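Local coordinates for protein ten1 (Schizosaccharomyces pombe, PDB 3KF6) that probably binds single-stranded telomeric DNA and, as the partner of stn1 in an Rpa2-Rpa3-like complex, is required for telomere maintenance, at residues G36-I41 and C49-V54. Sequence-based numbering, arbitrary orientation.
Sequences GILRLI and CDVTVV
Gly36 offers its carbonyl to the backbone N of Val51, and the flat group beside this junction is the carboxylate of Asp50. Thr52 OG1 meets Asp50 OD1 from above the carboxylate plane, 40° out of it, whereas Thr52 N reaches the same oxygen nearly along its C-O axis at 2.9 Å, which closes an Asx turn. Asp50 OD2 forms a salt bridge with Arg73 NH2. CG of Asp50 lies anti to the backbone N (chi1 -178°), beside the carbonyl carbon, which sets OD1 within reach of Thr52, and bonds at both oxygens restrain the carboxylate's rotation. Replacing Asp50 by an alanine is likely to leave Arg73 without this acidic mate and Thr52 N and OG1 without their shared acceptor, undoing the Asx turn.

The two strands run antiparallel. Leu38 and Cys49 form the hydrogen-bonded pair, with Leu38 N to Cys49 O and Cys49 N to Leu38 O both 2.7 Å; Ile37 and Asp50 form the adjacent non-hydrogen-bonded pair. Val51 N to Gly36 O is longer, 3.1 Å, its donor tilted 27° from the carbonyl plane as the strand gives way to loop. Gly36 has a positive phi, which by itself favours glycine, and its CA lies 3.7 Å from Thr52 OG1.

On the face of Ile37 and Asp50, Ile37 CD1 reaches Asp50 CA at 4.0 Å. The opposite, buried face brings Leu38 CD1 to Val51 CG1 at 4.1 Å and Leu40 CD1 to Cys49 SG.

This hairpin belongs to the OB-fold sheet: strand 23-34 flanks 37-42, strand 77-85 flanks 45-50, and Leu66 and Ile68 of strand 65-74 meet Leu38 and Leu40 respectively.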
ATOM      1  N   GLY B  36      -7.544  19.748 -17.447  1.00 35.90           N
ATOM      2  CA  GLY B  36      -6.733  18.585 -17.140  1.00 35.95           C
ATOM      3  C   GLY B  36      -5.891  18.744 -15.890  1.00 34.55           C
ATOM      4  O   GLY B  36      -5.058  17.892 -15.584  1.00 35.12           O
ATOM      5  N   ILE B  37      -6.109  19.835 -15.163  1.00 33.45           N
ATOM      6  CA  ILE B  37      -5.354  20.095 -13.945  1.00 32.80           C
ATOM      7  C   ILE B  37      -6.243  20.100 -12.710  1.00 31.26           C
ATOM      8  O   ILE B  37      -7.197  20.867 -12.615  1.00 30.20           O
ATOM      9  CB  ILE B  37      -4.602  21.444 -14.036  1.00 33.57           C
ATOM     10  CG1 ILE B  37      -3.451  21.330 -15.042  1.00 35.95           C
ATOM     11  CG2 ILE B  37      -4.080  21.856 -12.667  1.00 36.86           C
ATOM     12  CD1 ILE B  37      -2.467  20.214 -14.734  1.00 33.93           C
ATOM     13  N   LEU B  38      -5.907  19.230 -11.767  1.00 28.85           N
ATOM     14  CA  LEU B  38      -6.641  19.115 -10.519  1.00 27.12           C
ATOM     15  C   LEU B  38      -5.784  19.768  -9.439  1.00 26.08           C
ATOM     16  O   LEU B  38      -4.639  19.373  -9.227  1.00 25.15           O
ATOM     17  CB  LEU B  38      -6.854  17.636 -10.191  1.00 29.30           C
ATOM     18  CG  LEU B  38      -7.955  17.209  -9.221  1.00 32.26           C
ATOM     19  CD1 LEU B  38      -7.706  15.753  -8.843  1.00 31.73           C
ATOM     20  CD2 LEU B  38      -7.966  18.091  -7.984  1.00 34.36           C
ATOM     21  N   ARG B  39      -6.329  20.777  -8.767  1.00 24.02           N
ATOM     22  CA  ARG B  39      -5.583  21.449  -7.714  1.00 23.39           C
ATOM     23  C   ARG B  39      -6.066  20.921  -6.370  1.00 21.32           C
ATOM     24  O   ARG B  39      -7.247  21.028  -6.042  1.00 20.81           O
ATOM     25  CB  ARG B  39      -5.788  22.967  -7.799  1.00 28.37           C
ATOM     26  CG  ARG B  39      -4.987  23.760  -6.773  1.00 31.35           C
ATOM     27  CD  ARG B  39      -4.937  25.241  -7.134  1.00 36.99           C
ATOM     28  NE  ARG B  39      -4.155  26.022  -6.179  1.00 41.66           N
ATOM     29  CZ  ARG B  39      -4.601  26.427  -4.994  1.00 43.90           C
ATOM     30  NH1 ARG B  39      -5.834  26.129  -4.611  1.00 45.83           N
ATOM     31  NH2 ARG B  39      -3.812  27.131  -4.190  1.00 44.89           N
ATOM     32  N   LEU B  40      -5.149  20.328  -5.607  1.00 20.57           N
ATOM     33  CA  LEU B  40      -5.487  19.782  -4.298  1.00 19.77           C
ATOM     34  C   LEU B  40      -4.798  20.560  -3.195  1.00 20.41           C
ATOM     35  O   LEU B  40      -3.668  21.021  -3.356  1.00 22.07           O
ATOM     36  CB  LEU B  40      -5.069  18.317  -4.194  1.00 19.70           C
ATOM     37  CG  LEU B  40      -5.770  17.306  -5.092  1.00 21.92           C
ATOM     38  CD1 LEU B  40      -5.245  15.916  -4.766  1.00 22.00           C
ATOM     39  CD2 LEU B  40      -7.269  17.358  -4.867  1.00 22.48           C
ATOM     40  N   ILE B  41      -5.480  20.697  -2.066  1.00 20.58           N
ATOM     41  CA  ILE B  41      -4.912  21.421  -0.943  1.00 22.63           C
ATOM     42  C   ILE B  41      -5.057  20.629   0.344  1.00 22.36           C
ATOM     43  O   ILE B  41      -5.858  19.700   0.439  1.00 20.24           O
ATOM     44  CB  ILE B  41      -5.609  22.785  -0.731  1.00 24.51           C
ATOM     45  CG1 ILE B  41      -7.081  22.564  -0.374  1.00 25.77           C
ATOM     46  CG2 ILE B  41      -5.492  23.636  -1.993  1.00 25.52           C
ATOM     47  CD1 ILE B  41      -7.837  23.840  -0.056  1.00 27.86           C
ATOM     48  N   CYS B  49      -2.101  18.677  -9.762  1.00 24.03           N
ATOM     49  CA  CYS B  49      -2.090  17.299 -10.228  1.00 25.08           C
ATOM     50  C   CYS B  49      -2.612  17.170 -11.651  1.00 26.88           C
ATOM     51  O   CYS B  49      -3.721  17.603 -11.956  1.00 27.58           O
ATOM     52  CB  CYS B  49      -2.934  16.427  -9.297  1.00 23.81           C
ATOM     53  SG  CYS B  49      -2.354  16.405  -7.576  1.00 23.97           S
ATOM     54  N   ASP B  50      -1.801  16.566 -12.513  1.00 27.93           N
ATOM     55  CA  ASP B  50      -2.171  16.358 -13.907  1.00 28.24           C
ATOM     56  C   ASP B  50      -2.940  15.047 -14.006  1.00 28.91           C
ATOM     57  O   ASP B  50      -2.377  13.976 -13.802  1.00 26.55           O
ATOM     58  CB  ASP B  50      -0.914  16.282 -14.776  1.00 29.41           C
ATOM     59  CG  ASP B  50      -1.231  16.120 -16.255  1.00 30.46           C
ATOM     60  OD1 ASP B  50      -2.176  15.375 -16.593  1.00 33.07           O
ATOM     61  OD2 ASP B  50      -0.519  16.729 -17.081  1.00 32.61           O
ATOM     62  N   VAL B  51      -4.228  15.133 -14.324  1.00 30.17           N
ATOM     63  CA  VAL B  51      -5.063  13.941 -14.430  1.00 34.19           C
ATOM     64  C   VAL B  51      -5.561  13.720 -15.850  1.00 37.53           C
ATOM     65  O   VAL B  51      -6.512  12.969 -16.071  1.00 38.70           O
ATOM     66  CB  VAL B  51      -6.288  14.036 -13.492  1.00 34.93           C
ATOM     67  CG1 VAL B  51      -5.834  14.028 -12.039  1.00 33.76           C
ATOM     68  CG2 VAL B  51      -7.077  15.309 -13.795  1.00 34.86           C
ATOM     69  N   THR B  52      -4.906  14.370 -16.807  1.00 40.19           N
ATOM     70  CA  THR B  52      -5.274  14.263 -18.214  1.00 43.56           C
ATOM     71  C   THR B  52      -5.391  12.823 -18.720  1.00 45.11           C
ATOM     72  O   THR B  52      -6.302  12.508 -19.482  1.00 46.39           O
ATOM     73  CB  THR B  52      -4.262  15.012 -19.105  1.00 43.33           C
ATOM     74  OG1 THR B  52      -4.194  16.384 -18.703  1.00 43.19           O
ATOM     75  CG2 THR B  52      -4.683  14.943 -20.567  1.00 44.70           C
ATOM     76  N   VAL B  53      -4.478  11.953 -18.302  1.00 46.99           N
ATOM     77  CA  VAL B  53      -4.507  10.565 -18.753  1.00 48.77           C
ATOM     78  C   VAL B  53      -5.402   9.672 -17.898  1.00 49.14           C
ATOM     79  O   VAL B  53      -5.750   8.562 -18.301  1.00 49.32           O
ATOM     80  CB  VAL B  53      -3.096   9.935 -18.764  1.00 49.10           C
ATOM     81  CG1 VAL B  53      -2.171  10.728 -19.682  1.00 49.67           C
ATOM     82  CG2 VAL B  53      -2.529   9.864 -17.352  1.00 49.78           C
ATOM     83  N   VAL B  54      -5.782  10.151 -16.718  1.00 50.04           N
ATOM     84  CA  VAL B  54      -6.620   9.360 -15.824  1.00 50.15           C
ATOM     85  C   VAL B  54      -7.913  10.085 -15.442  1.00 49.98           C
ATOM     86  O   VAL B  54      -8.228  10.250 -14.263  1.00 49.75           O
ATOM     87  CB  VAL B  54      -5.827   8.966 -14.549  1.00 50.54           C
ATOM     88  CG1 VAL B  54      -5.421  10.215 -13.781  1.00 51.53           C
ATOM     89  CG2 VAL B  54      -6.654   8.026 -13.681  1.00 50.91           C
TER